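Local coordinates for protein DegQ (PDB 3PV2) that probably degrades and chaperones unfolded proteins as an HtrA-family serine protease that assembles into 12-subunit, self-compartmentizing particles, at residues 368-373 / 388-393; 406-411 / 439-444; 412-417 / 425-430; 402-407 / 446-451; 261-266 / 286-291. All coordinates share one frame; numbering follows the deposited sequence.

In the fold
Interactions 1 to 4 all belong to the second PDZ domain at the C-terminal end of the chain, while interaction 5 pairs two strands of the first. Interactions 1 and 2 lie on neighbouring strands of one antiparallel sheet, with centres about 12 Å apart, and meet where Val390 O receives Gly407 N at 2.7 Å. Interactions 2 and 4 share Pro406 and Gly407, their centres only about 9 Å apart. Interaction 3 is nested inside the loop that interaction 2 closes. Within the chain the centres of interactions 4 and 5 lie about 32 Å apart; between chains Gln265 bonds Tyr447 of a neighbouring subunit, so residues of the two meet in the assembly.

Interaction 1. Residues 368-373 / 388-393; sequences YGLALR and VQVVGA
Leu370 and Leu372 form the apolar face of this antiparallel pair in the second PDZ domain, together with Val390 and Ala393. CD2 of Leu370 presses on CB of Ala393 at 3.4 Å, tighter than ordinary van der Waals contact. Leu372 runs beside Val390, both pointing the same way, and Val388 touches it from the strand end, CG1 of Val388 lying 3.8 Å from CB of Leu372; helix 421-428 covers Leu372 and Val388. A classic beta bulge shifts the register by one: Val391 and Gly392 both face Ala371, whose O takes a 2.7 Å bond from Val391 N and a weak one from Gly392 N. Farther out, the Arg373 side chain crosses that of Val391 at about a right angle, CG to CG2 3.7 Å. Gln389 has CG anti to its backbone N (chi1 176°) and an extended chain, which carries OE1 alongside Arg373. NE of Arg373 donates to OE1 of Gln389 at 2.6 Å, almost straight at 171°, with the oxygen in the guanidinium plane although the two flat groups are turned 44° apart. Glu376 of a neighbouring subunit packs on Arg373. Because the glutamine is neutral, its bond would orient the guanidinium while leaving the charge largely uncompensated by this partner.

Interaction 2. Residues 406-411 / 439-444; sequences PGDIII and VLRGPG
Asp408 and Arg441 are brought together edge to edge by their torsions: the aspartate holds CG anti to its carbonyl carbon (chi1 -76°), while the arginine leaves with CG anti to its N and then folds back at chi3 (-36°). Two antiparallel strands of the second PDZ domain, 409-413 and 435-441, are joined here at their ends. The carboxylate and guanidinium lie nearly coplanar, 8° apart, and form a side-on, two-bond salt bridge. NE of Arg441 gives to OD1 of Asp408 at 2.8 Å and NH2 to OD2 at 2.7 Å, each oxygen using its syn lone pair. OD2 also accepts from Arg405 N, and NH2 of Arg441 reaches Gly403 O, so the pair ties the preceding loop to the strand end. Ile409 and Leu440 exchange backbone bonds, N of Leu440 reaching O of Ile409 at 2.8 Å. On one side of the sheet CG1 of Ile410 touches CG1 of Val439 (4.0 Å). Ile411 points toward Leu440 and crosses it at about a right angle; their CD1 atoms are modelled at 3.2 Å, too close to be taken literally. A type II' turn from Arg441 to Gly444 reverses the chain. A water bridges the loop and this turn: it donates to Gly407 O at 3.1 Å and accepts from Gly442 N at 3.0 Å.

Interaction 3. Residues 412-417 / 425-430; sequences SANKKP and QTIAQE
Ile427 pushes a methyl onto Ala413: CG2 of Ile427 lies 3.6 Å from CB and 3.4 Å from O of Ala413. With CG2 anti to the backbone N, this methyl turns toward Ala413 while CG1 carries CD1 along to CB of Lys416 at 3.9 Å. The amide of Asn414 slides past the same methyl and lies against it, its ND2 3.7 Å from CG2 of Ile427. Next to it, OE1 of Glu430 is gripped by two donors. ND2 of Asn414 gives a 3.0 Å bond that arrives from above the carboxylate plane, 43° out of it, whereas NZ of Lys416 comes in on the syn side at 2.8 Å, 20° out of that plane, and makes the salt bridge. The lysine and glutamate chains approach from opposite directions. Bends at chi3 and chi4 of Lys416 curl its ammonium back, so that NZ also donates to O of Asn414 at 3.0 Å. Asn414 is held at its other end too: OD1 accepts from Lys431 NZ and from Leu436 N, which fixes the rotation of the amide and presents ND2 to the glutamate. The type I' turn from Ala413 to Lys416 brings Asn414 and Lys416 together at one glutamate oxygen. In the PDZ fold this joins the hairpin of strands 409-413 and 416-417 to the C-terminal end of helix 421-428, with Leu435 of strand 435-441 packing beside Ala413, Asn414 and Ala428.

Interaction 4. Residues 402-407 / 446-451; sequences AGIRPG and MYLLVI
Leu448 and Val450 of the last strand of the PDZ fold receive Ala402 and Ile404, the residues on either side of Gly403, where a Schellman motif ends helix 398-402. CB of Ala402 sits 3.4 Å from O of Leu449 and 3.9 Å from CG2 of Val450. That same Val450 CG2 touches CD1 of Ile404 at 3.9 Å, the two side chains crossing at about a right angle. CD2 of Leu448 packs on CG1 of Ile404, also at 3.9 Å, while CG of Leu448 lies 3.6 Å from the carbonyl O of Ala402. Ile404 can reach both strand residues because CG1 stands anti to its carbonyl carbon (chi1 -62°) and the chain then runs on extended. The direct contacts are thus made by aliphatic groups lying against one another and against backbone carbonyl oxygens. Outside this shell, Gly403 at positive phi (114°) lets the chain leave the helix between the two residues that touch the strand. Strand 444-450 is paired by backbone bonds with strand 435-441, whose Val437 and Val439 also touch Leu448, and Arg405 makes a cation-pi contact with Trp400 of the helix. Alongside the packing, one water links the two backbones: it accepts from Leu449 N at 2.9 Å and gives a weak bond to Ala402 O at 3.3 Å.

Interaction 5. Residues 261-266 / 286-291; sequences GIFVQH and VSQVNP
Phe263 and Gln288 lie side by side on one face of an antiparallel strand pair in the first PDZ domain. The ring leaves with CG anti to the carbonyl carbon (chi1 -79°), and the glutamine, whose chi1 of 128° falls away from any staggered position, extends in the same direction. Its amide comes over one face of the ring near the rim, with CD of Gln288 4.0 Å from CD1 of Phe263 and the two planes 33° apart. A second hold on the amide comes from Asn290, whose ND2 donates to OE1 of Gln288 at 2.6 Å. The backbone supports this pairing: Phe263 N bonds Gln288 O at 3.2 Å, and Asn290 N reaches Gly261 O at 3.1 Å. After Phe263 the register slips by one at a beta bulge, where Ser287 N turns to Phe263 O at 2.9 Å. On the opposite face Ile262 lies beside Val289 and Val264 beside Val286; Ile262, Val264 and Val286 also touch Ile306 of strand 305-309. Gln265 brings its OE1 to 3.5 Å from CB of Ser287, but the main partner of that oxygen is Tyr447 N of a neighbouring subunit. Gly444 and Pro443 of that subunit also pack on Phe263 and Gln288, so this sheet face takes part in the assembly. Ser287 OG occupies the space between its own N and carbonyl carbon, next to Phe263 CB. A water at the edge of the phenyl ring, in its plane, donates to Val264 O at 3.0 Å and lies 3.1 Å from OG of Ser287.

Interaction 1. Residues 368-373 / 388-393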
# COMPACT_ATOMS: atom_id res chain seq x y z
N TYR B 368 50.28 -22.22 -4.67
CA TYR B 368 49.14 -22.82 -5.37
C TYR B 368 47.88 -21.92 -5.31
O TYR B 368 47.47 -21.49 -4.26
CB TYR B 368 48.80 -24.23 -4.80
CG TYR B 368 47.47 -24.72 -5.31
CD1 TYR B 368 47.37 -25.36 -6.56
CD2 TYR B 368 46.29 -24.50 -4.58
CE1 TYR B 368 46.13 -25.78 -7.08
CE2 TYR B 368 45.03 -24.87 -5.11
CZ TYR B 368 44.97 -25.52 -6.36
OH TYR B 368 43.71 -25.92 -6.85
N GLY B 369 47.26 -21.67 -6.48
CA GLY B 369 45.98 -20.97 -6.54
C GLY B 369 46.12 -19.47 -6.50
O GLY B 369 45.09 -18.77 -6.46
N LEU B 370 47.34 -18.94 -6.47
CA LEU B 370 47.51 -17.48 -6.44
C LEU B 370 47.87 -16.94 -7.83
O LEU B 370 48.77 -17.50 -8.50
CB LEU B 370 48.60 -17.09 -5.45
CG LEU B 370 48.39 -17.61 -3.96
CD1 LEU B 370 49.61 -17.15 -3.14
CD2 LEU B 370 47.01 -17.16 -3.33
N ALA B 371 47.17 -15.88 -8.24
CA ALA B 371 47.49 -15.15 -9.44
C ALA B 371 48.36 -14.00 -8.99
O ALA B 371 48.02 -13.26 -8.06
CB ALA B 371 46.15 -14.63 -10.14
N LEU B 372 49.53 -13.90 -9.57
CA LEU B 372 50.61 -13.09 -9.01
C LEU B 372 51.21 -12.24 -10.14
O LEU B 372 51.42 -12.76 -11.22
CB LEU B 372 51.73 -14.02 -8.49
CG LEU B 372 51.37 -14.99 -7.36
CD1 LEU B 372 52.52 -15.94 -7.05
CD2 LEU B 372 50.97 -14.26 -6.17
N ARG B 373 51.52 -10.99 -9.89
CA ARG B 373 52.23 -10.18 -10.86
C ARG B 373 53.19 -9.28 -10.16
O ARG B 373 52.97 -8.91 -9.01
CB ARG B 373 51.27 -9.36 -11.73
CG ARG B 373 50.54 -8.27 -10.96
CD ARG B 373 50.01 -7.13 -11.87
NE ARG B 373 50.03 -5.85 -11.13
CZ ARG B 373 50.64 -4.74 -11.53
NH1 ARG B 373 51.27 -4.69 -12.70
NH2 ARG B 373 50.59 -3.65 -10.79
N VAL B 388 55.25 -8.33 -5.00
CA VAL B 388 54.42 -9.15 -5.90
C VAL B 388 53.01 -8.97 -5.47
O VAL B 388 52.67 -9.23 -4.30
CB VAL B 388 54.80 -10.64 -5.82
CG1 VAL B 388 53.72 -11.52 -6.51
CG2 VAL B 388 56.14 -10.85 -6.51
N GLN B 389 52.17 -8.50 -6.37
CA GLN B 389 50.78 -8.29 -6.09
C GLN B 389 50.02 -9.53 -6.29
O GLN B 389 50.20 -10.23 -7.31
CB GLN B 389 50.24 -7.23 -7.03
CG GLN B 389 48.79 -6.95 -6.94
CD GLN B 389 48.41 -5.76 -7.79
OE1 GLN B 389 48.56 -5.78 -9.01
NE2 GLN B 389 47.93 -4.74 -7.16
N VAL B 390 49.12 -9.82 -5.34
CA VAL B 390 48.26 -11.01 -5.48
C VAL B 390 46.98 -10.52 -6.17
O VAL B 390 46.18 -9.79 -5.60
CB VAL B 390 47.87 -11.60 -4.14
CG1 VAL B 390 46.91 -12.79 -4.35
CG2 VAL B 390 49.16 -11.99 -3.30
N VAL B 391 46.80 -10.89 -7.42
CA VAL B 391 45.71 -10.40 -8.21
C VAL B 391 44.52 -11.26 -7.91
O VAL B 391 43.41 -10.79 -7.98
CB VAL B 391 46.09 -10.65 -9.72
CG1 VAL B 391 44.89 -10.32 -10.74
CG2 VAL B 391 47.31 -9.84 -10.04
N GLY B 392 44.74 -12.54 -7.59
CA GLY B 392 43.64 -13.45 -7.29
C GLY B 392 44.16 -14.54 -6.35
O GLY B 392 45.35 -14.84 -6.31
N ALA B 393 43.26 -15.13 -5.57
CA ALA B 393 43.61 -16.25 -4.71
C ALA B 393 42.44 -17.18 -4.59
O ALA B 393 41.38 -16.75 -4.14
CB ALA B 393 43.98 -15.68 -3.34

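Interaction 2. Residues 406-411 / 439-444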
# COMPACT_ATOMS: atom_id res chain seq x y z
N PRO B 406 43.10 -11.01 -2.46
CA PRO B 406 43.36 -10.28 -3.67
C PRO B 406 43.69 -8.86 -3.34
O PRO B 406 43.09 -8.29 -2.42
CB PRO B 406 42.05 -10.39 -4.46
CG PRO B 406 41.50 -11.80 -3.99
CD PRO B 406 41.82 -11.77 -2.51
N GLY B 407 44.65 -8.26 -4.05
CA GLY B 407 45.05 -6.90 -3.69
C GLY B 407 46.23 -6.78 -2.78
O GLY B 407 46.84 -5.73 -2.79
N ASP B 408 46.51 -7.81 -1.97
CA ASP B 408 47.69 -7.85 -1.16
C ASP B 408 48.99 -7.72 -1.95
O ASP B 408 49.10 -8.28 -3.04
CB ASP B 408 47.72 -9.14 -0.36
CG ASP B 408 46.76 -9.14 0.82
OD1 ASP B 408 46.13 -8.10 1.09
OD2 ASP B 408 46.64 -10.20 1.52
N ILE B 409 49.97 -6.97 -1.43
CA ILE B 409 51.26 -6.96 -2.00
C ILE B 409 52.21 -7.71 -1.10
O ILE B 409 52.41 -7.33 0.06
CB ILE B 409 51.86 -5.54 -2.22
CG1 ILE B 409 50.87 -4.57 -2.92
CG2 ILE B 409 53.17 -5.63 -3.02
CD1 ILE B 409 50.24 -5.08 -4.12
N ILE B 410 52.82 -8.78 -1.62
CA ILE B 410 53.88 -9.50 -0.92
C ILE B 410 55.20 -8.77 -1.07
O ILE B 410 55.76 -8.65 -2.17
CB ILE B 410 54.03 -10.89 -1.40
CG1 ILE B 410 52.73 -11.64 -1.13
CG2 ILE B 410 55.16 -11.66 -0.64
CD1 ILE B 410 52.66 -13.00 -1.98
N ILE B 411 55.64 -8.20 0.04
CA ILE B 411 56.86 -7.39 0.02
C ILE B 411 58.10 -8.05 0.62
O ILE B 411 59.19 -7.58 0.37
CB ILE B 411 56.65 -6.02 0.67
CG1 ILE B 411 56.30 -6.17 2.12
CG2 ILE B 411 55.54 -5.25 -0.04
CD1 ILE B 411 56.55 -4.74 2.89
N VAL B 439 52.74 -8.99 4.03
CA VAL B 439 51.83 -8.42 3.04
C VAL B 439 51.47 -7.01 3.38
O VAL B 439 51.26 -6.69 4.56
CB VAL B 439 50.50 -9.23 2.85
CG1 VAL B 439 50.72 -10.67 2.15
CG2 VAL B 439 49.66 -9.36 4.08
N LEU B 440 51.39 -6.14 2.38
CA LEU B 440 50.90 -4.78 2.56
C LEU B 440 49.47 -4.83 2.09
O LEU B 440 49.17 -5.38 1.02
CB LEU B 440 51.70 -3.82 1.68
CG LEU B 440 52.68 -2.81 2.28
CD1 LEU B 440 53.65 -3.38 3.35
CD2 LEU B 440 53.42 -2.02 1.22
N ARG B 441 48.57 -4.23 2.87
CA ARG B 441 47.18 -4.21 2.53
C ARG B 441 46.68 -2.79 2.84
O ARG B 441 46.58 -2.39 4.01
CB ARG B 441 46.41 -5.24 3.38
CG ARG B 441 44.86 -5.08 3.24
CD ARG B 441 44.03 -6.31 3.75
NE ARG B 441 44.71 -7.60 3.49
CZ ARG B 441 44.43 -8.74 4.10
NH1 ARG B 441 43.52 -8.76 5.07
NH2 ARG B 441 45.10 -9.85 3.77
N GLY B 442 46.40 -2.06 1.79
CA GLY B 442 46.14 -0.60 1.91
C GLY B 442 47.17 0.13 2.75
O GLY B 442 48.30 0.17 2.38
N PRO B 443 46.78 0.69 3.88
CA PRO B 443 47.76 1.50 4.61
C PRO B 443 48.51 0.69 5.63
O PRO B 443 49.44 1.23 6.23
CB PRO B 443 46.89 2.56 5.31
CG PRO B 443 45.58 1.86 5.57
CD PRO B 443 45.46 0.71 4.54
N GLY B 444 48.13 -0.58 5.82
CA GLY B 444 48.78 -1.39 6.86
C GLY B 444 49.54 -2.60 6.29
O GLY B 444 49.74 -2.72 5.11
O HOH W 1 47.19 -3.34 -0.79

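Interaction 3. Residues 412-417 / 425-430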
# COMPACT_ATOMS: atom_id res chain seq x y z
N SER B 412 57.95 -9.19 1.29
CA SER B 412 59.06 -9.98 1.73
C SER B 412 58.57 -11.36 1.98
O SER B 412 57.37 -11.63 2.16
CB SER B 412 59.68 -9.33 2.98
OG SER B 412 58.98 -9.71 4.21
N ALA B 413 59.47 -12.30 1.83
CA ALA B 413 59.13 -13.68 2.03
C ALA B 413 60.35 -14.31 2.74
O ALA B 413 61.49 -14.12 2.32
CB ALA B 413 58.85 -14.43 0.71
N ASN B 414 60.09 -15.06 3.80
CA ASN B 414 61.14 -15.57 4.72
C ASN B 414 62.19 -14.53 4.97
O ASN B 414 63.38 -14.81 4.89
CB ASN B 414 61.77 -16.82 4.15
CG ASN B 414 60.75 -18.01 4.02
OD1 ASN B 414 59.72 -18.02 4.69
ND2 ASN B 414 61.06 -18.98 3.14
N LYS B 415 61.73 -13.31 5.26
CA LYS B 415 62.55 -12.18 5.63
C LYS B 415 63.41 -11.69 4.53
O LYS B 415 64.38 -11.02 4.80
CB LYS B 415 63.49 -12.50 6.82
CG LYS B 415 62.92 -13.30 7.90
CD LYS B 415 61.68 -12.64 8.39
CE LYS B 415 61.91 -11.65 9.51
NZ LYS B 415 60.74 -10.72 9.51
N LYS B 416 63.11 -11.98 3.29
CA LYS B 416 63.91 -11.44 2.21
C LYS B 416 62.99 -10.61 1.33
O LYS B 416 61.82 -11.01 1.14
CB LYS B 416 64.51 -12.60 1.40
CG LYS B 416 65.59 -13.41 2.14
CD LYS B 416 65.89 -14.80 1.38
CE LYS B 416 66.30 -15.90 2.41
NZ LYS B 416 65.20 -16.49 3.28
N PRO B 417 63.51 -9.53 0.73
CA PRO B 417 62.75 -8.75 -0.23
C PRO B 417 62.38 -9.57 -1.43
O PRO B 417 63.09 -10.43 -1.84
CB PRO B 417 63.67 -7.57 -0.62
CG PRO B 417 65.07 -8.11 -0.38
CD PRO B 417 64.92 -9.11 0.81
N GLN B 425 58.93 -17.16 -6.08
CA GLN B 425 58.88 -18.60 -6.31
C GLN B 425 60.18 -19.27 -5.85
O GLN B 425 60.17 -20.35 -5.31
CB GLN B 425 58.67 -18.89 -7.81
CG GLN B 425 57.22 -18.67 -8.26
CD GLN B 425 57.03 -18.57 -9.81
OE1 GLN B 425 57.94 -18.21 -10.55
NE2 GLN B 425 55.80 -18.79 -10.25
N THR B 426 61.31 -18.62 -6.01
CA THR B 426 62.56 -19.20 -5.58
C THR B 426 62.54 -19.26 -4.03
O THR B 426 62.84 -20.29 -3.46
CB THR B 426 63.73 -18.30 -6.08
OG1 THR B 426 63.74 -18.29 -7.51
CG2 THR B 426 65.11 -18.76 -5.59
N ILE B 427 62.15 -18.17 -3.37
CA ILE B 427 62.09 -18.16 -1.90
C ILE B 427 61.14 -19.17 -1.38
O ILE B 427 61.50 -19.92 -0.49
CB ILE B 427 61.77 -16.77 -1.35
CG1 ILE B 427 62.96 -15.86 -1.64
CG2 ILE B 427 61.55 -16.79 0.16
CD1 ILE B 427 62.65 -14.27 -1.54
N ALA B 428 60.01 -19.34 -2.04
CA ALA B 428 59.02 -20.30 -1.64
C ALA B 428 59.57 -21.71 -1.72
O ALA B 428 59.08 -22.57 -1.00
CB ALA B 428 57.75 -20.20 -2.52
N GLN B 429 60.61 -21.98 -2.48
CA GLN B 429 61.20 -23.34 -2.44
C GLN B 429 62.24 -23.53 -1.34
O GLN B 429 62.79 -24.59 -1.25
CB GLN B 429 61.87 -23.74 -3.75
CG GLN B 429 61.24 -23.15 -4.95
CD GLN B 429 61.18 -24.08 -6.11
OE1 GLN B 429 61.83 -23.83 -7.15
NE2 GLN B 429 60.37 -25.14 -5.98
N GLU B 430 62.47 -22.53 -0.49
CA GLU B 430 63.37 -22.69 0.64
C GLU B 430 62.94 -23.74 1.68
O GLU B 430 63.77 -24.65 2.01
CB GLU B 430 63.60 -21.36 1.35
CG GLU B 430 64.48 -20.36 0.53
CD GLU B 430 64.53 -18.98 1.21
OE1 GLU B 430 63.94 -18.85 2.34
OE2 GLU B 430 65.13 -18.05 0.60

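Interaction 4. Residues 402-407 / 446-451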
# COMPACT_ATOMS: atom_id res chain seq x y z
N ALA B 402 45.73 -18.91 4.99
CA ALA B 402 46.67 -18.13 5.83
C ALA B 402 46.18 -16.72 5.93
O ALA B 402 46.58 -15.99 6.84
CB ALA B 402 48.05 -18.09 5.23
N GLY B 403 45.30 -16.30 5.05
CA GLY B 403 44.79 -14.93 5.15
C GLY B 403 45.14 -13.99 4.03
O GLY B 403 44.76 -12.86 4.06
N ILE B 404 45.87 -14.43 3.03
CA ILE B 404 46.14 -13.57 1.88
C ILE B 404 44.85 -13.32 1.14
O ILE B 404 44.01 -14.23 0.98
CB ILE B 404 47.11 -14.31 0.97
CG1 ILE B 404 48.42 -14.54 1.74
CG2 ILE B 404 47.33 -13.57 -0.33
CD1 ILE B 404 49.42 -15.41 0.98
N ARG B 405 44.68 -12.08 0.66
CA ARG B 405 43.53 -11.74 -0.17
C ARG B 405 43.93 -10.93 -1.42
O ARG B 405 44.96 -10.21 -1.42
CB ARG B 405 42.56 -10.88 0.66
CG ARG B 405 41.89 -11.60 1.85
CD ARG B 405 40.86 -12.63 1.41
NE ARG B 405 40.29 -13.34 2.57
CZ ARG B 405 40.83 -14.39 3.18
NH1 ARG B 405 42.00 -14.93 2.79
NH2 ARG B 405 40.16 -14.93 4.18
N PRO B 406 43.10 -11.01 -2.46
CA PRO B 406 43.36 -10.28 -3.67
C PRO B 406 43.69 -8.86 -3.34
O PRO B 406 43.09 -8.29 -2.42
CB PRO B 406 42.05 -10.39 -4.46
CG PRO B 406 41.50 -11.80 -3.99
CD PRO B 406 41.82 -11.77 -2.51
N GLY B 407 44.65 -8.26 -4.05
CA GLY B 407 45.05 -6.90 -3.69
C GLY B 407 46.23 -6.78 -2.78
O GLY B 407 46.84 -5.73 -2.79
N MET B 446 50.87 -6.89 7.40
CA MET B 446 50.95 -7.96 8.36
C MET B 446 51.80 -9.14 7.91
O MET B 446 51.96 -9.37 6.71
CB MET B 446 49.58 -8.48 8.75
CG MET B 446 48.74 -8.93 7.61
SD MET B 446 47.06 -9.29 8.31
CE MET B 446 47.44 -9.42 10.08
N TYR B 447 52.30 -9.88 8.91
CA TYR B 447 52.98 -11.10 8.63
C TYR B 447 52.00 -12.30 8.66
O TYR B 447 51.17 -12.34 9.55
CB TYR B 447 54.11 -11.38 9.64
CG TYR B 447 55.33 -10.54 9.41
CD1 TYR B 447 56.35 -10.98 8.56
CD2 TYR B 447 55.54 -9.35 10.15
CE1 TYR B 447 57.49 -10.22 8.35
CE2 TYR B 447 56.66 -8.61 9.97
CZ TYR B 447 57.67 -9.04 9.08
OH TYR B 447 58.83 -8.33 8.95
N LEU B 448 52.11 -13.24 7.71
CA LEU B 448 51.16 -14.37 7.64
C LEU B 448 52.02 -15.58 7.44
O LEU B 448 53.03 -15.48 6.78
CB LEU B 448 50.38 -14.17 6.36
CG LEU B 448 49.04 -13.47 6.38
CD1 LEU B 448 48.63 -12.88 7.71
CD2 LEU B 448 48.78 -12.68 5.15
N LEU B 449 51.64 -16.72 7.94
CA LEU B 449 52.42 -17.90 7.70
C LEU B 449 51.61 -18.80 6.85
O LEU B 449 50.55 -19.15 7.22
CB LEU B 449 52.64 -18.60 9.02
CG LEU B 449 53.99 -18.40 9.66
CD1 LEU B 449 53.97 -19.14 11.03
CD2 LEU B 449 55.10 -19.03 8.76
N VAL B 450 52.09 -19.11 5.68
CA VAL B 450 51.41 -19.98 4.79
C VAL B 450 51.96 -21.39 5.03
O VAL B 450 53.16 -21.60 5.01
CB VAL B 450 51.71 -19.56 3.36
CG1 VAL B 450 50.90 -20.53 2.39
CG2 VAL B 450 51.32 -18.05 3.17
N ILE B 451 51.09 -22.35 5.30
CA ILE B 451 51.56 -23.68 5.70
C ILE B 451 50.78 -24.71 4.94
O ILE B 451 51.27 -25.81 4.72
CB ILE B 451 51.36 -23.98 7.19
CG1 ILE B 451 49.91 -23.79 7.62
CG2 ILE B 451 52.30 -23.11 8.18
CD1 ILE B 451 49.71 -24.08 9.18
OXT ILE B 451 49.63 -24.51 4.56
O HOH W 2 48.96 -16.63 9.07

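Interaction 5. Residues 261-266 / 286-291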
# COMPACT_ATOMS: atom_id res chain seq x y z
N GLY B 261 41.97 -32.27 -19.21
CA GLY B 261 42.74 -31.00 -19.15
C GLY B 261 42.90 -30.22 -20.48
O GLY B 261 43.88 -29.48 -20.66
N ILE B 262 41.93 -30.34 -21.38
CA ILE B 262 41.93 -29.54 -22.64
C ILE B 262 40.60 -28.93 -23.02
O ILE B 262 39.57 -29.61 -22.98
CB ILE B 262 42.23 -30.42 -23.80
CG1 ILE B 262 41.06 -31.40 -23.97
CG2 ILE B 262 43.52 -31.16 -23.56
CD1 ILE B 262 40.93 -31.92 -25.35
N PHE B 263 40.63 -27.69 -23.49
CA PHE B 263 39.46 -27.07 -23.99
C PHE B 263 39.46 -27.20 -25.49
O PHE B 263 40.51 -27.05 -26.15
CB PHE B 263 39.53 -25.59 -23.63
CG PHE B 263 39.15 -25.26 -22.20
CD1 PHE B 263 39.84 -25.84 -21.12
CD2 PHE B 263 38.19 -24.26 -21.95
CE1 PHE B 263 39.52 -25.47 -19.78
CE2 PHE B 263 37.85 -23.88 -20.63
CZ PHE B 263 38.52 -24.48 -19.54
N VAL B 264 38.28 -27.41 -26.08
CA VAL B 264 38.15 -27.44 -27.49
C VAL B 264 37.13 -26.35 -27.93
O VAL B 264 36.42 -25.80 -27.12
CB VAL B 264 37.77 -28.78 -27.99
CG1 VAL B 264 38.92 -29.77 -27.81
CG2 VAL B 264 36.44 -29.24 -27.36
N GLN B 265 37.17 -25.98 -29.19
CA GLN B 265 36.19 -25.12 -29.76
C GLN B 265 35.84 -25.69 -31.14
O GLN B 265 36.60 -26.49 -31.68
CB GLN B 265 36.70 -23.72 -29.90
CG GLN B 265 37.64 -23.43 -31.03
CD GLN B 265 38.23 -22.01 -30.91
OE1 GLN B 265 39.22 -21.90 -30.25
NE2 GLN B 265 37.63 -20.95 -31.52
N HIS B 266 34.73 -25.23 -31.66
CA HIS B 266 34.20 -25.63 -32.97
C HIS B 266 35.13 -25.13 -34.05
O HIS B 266 35.56 -23.95 -34.03
CB HIS B 266 32.77 -25.05 -33.18
CG HIS B 266 32.11 -25.50 -34.45
ND1 HIS B 266 31.64 -26.79 -34.64
CD2 HIS B 266 31.84 -24.83 -35.61
CE1 HIS B 266 31.13 -26.90 -35.86
NE2 HIS B 266 31.24 -25.72 -36.47
N VAL B 286 41.78 -27.63 -30.66
CA VAL B 286 42.21 -27.51 -29.28
C VAL B 286 42.63 -26.06 -29.00
O VAL B 286 43.55 -25.49 -29.64
CB VAL B 286 43.36 -28.42 -29.01
CG1 VAL B 286 43.88 -28.15 -27.58
CG2 VAL B 286 42.96 -29.85 -29.10
N SER B 287 41.95 -25.40 -28.07
CA SER B 287 42.32 -23.98 -27.77
C SER B 287 43.21 -23.77 -26.57
O SER B 287 43.73 -22.69 -26.38
CB SER B 287 41.05 -23.16 -27.52
OG SER B 287 40.17 -23.78 -26.61
N GLN B 288 43.34 -24.79 -25.74
CA GLN B 288 44.25 -24.73 -24.61
C GLN B 288 44.51 -26.10 -24.07
O GLN B 288 43.65 -26.89 -24.10
CB GLN B 288 43.67 -23.83 -23.54
CG GLN B 288 43.54 -24.29 -22.14
CD GLN B 288 42.88 -23.25 -21.18
OE1 GLN B 288 42.65 -23.58 -20.03
NE2 GLN B 288 42.64 -22.01 -21.62
N VAL B 289 45.72 -26.32 -23.59
CA VAL B 289 46.13 -27.52 -22.86
C VAL B 289 46.74 -27.09 -21.51
O VAL B 289 47.72 -26.35 -21.50
CB VAL B 289 47.23 -28.22 -23.71
CG1 VAL B 289 47.69 -29.54 -23.03
CG2 VAL B 289 46.72 -28.51 -25.13
N ASN B 290 46.22 -27.53 -20.35
CA ASN B 290 46.66 -26.89 -19.11
C ASN B 290 47.92 -27.58 -18.70
O ASN B 290 48.06 -28.77 -18.88
CB ASN B 290 45.67 -27.04 -17.96
CG ASN B 290 44.31 -26.34 -18.20
OD1 ASN B 290 43.29 -26.84 -17.68
ND2 ASN B 290 44.28 -25.23 -18.91
N PRO B 291 48.84 -26.85 -18.11
CA PRO B 291 50.05 -27.45 -17.57
C PRO B 291 49.77 -28.54 -16.57
O PRO B 291 48.78 -28.48 -15.82
CB PRO B 291 50.80 -26.25 -16.93
CG PRO B 291 49.78 -25.18 -16.77
CD PRO B 291 48.83 -25.39 -17.93
O HOH W 3 37.42 -23.76 -25.23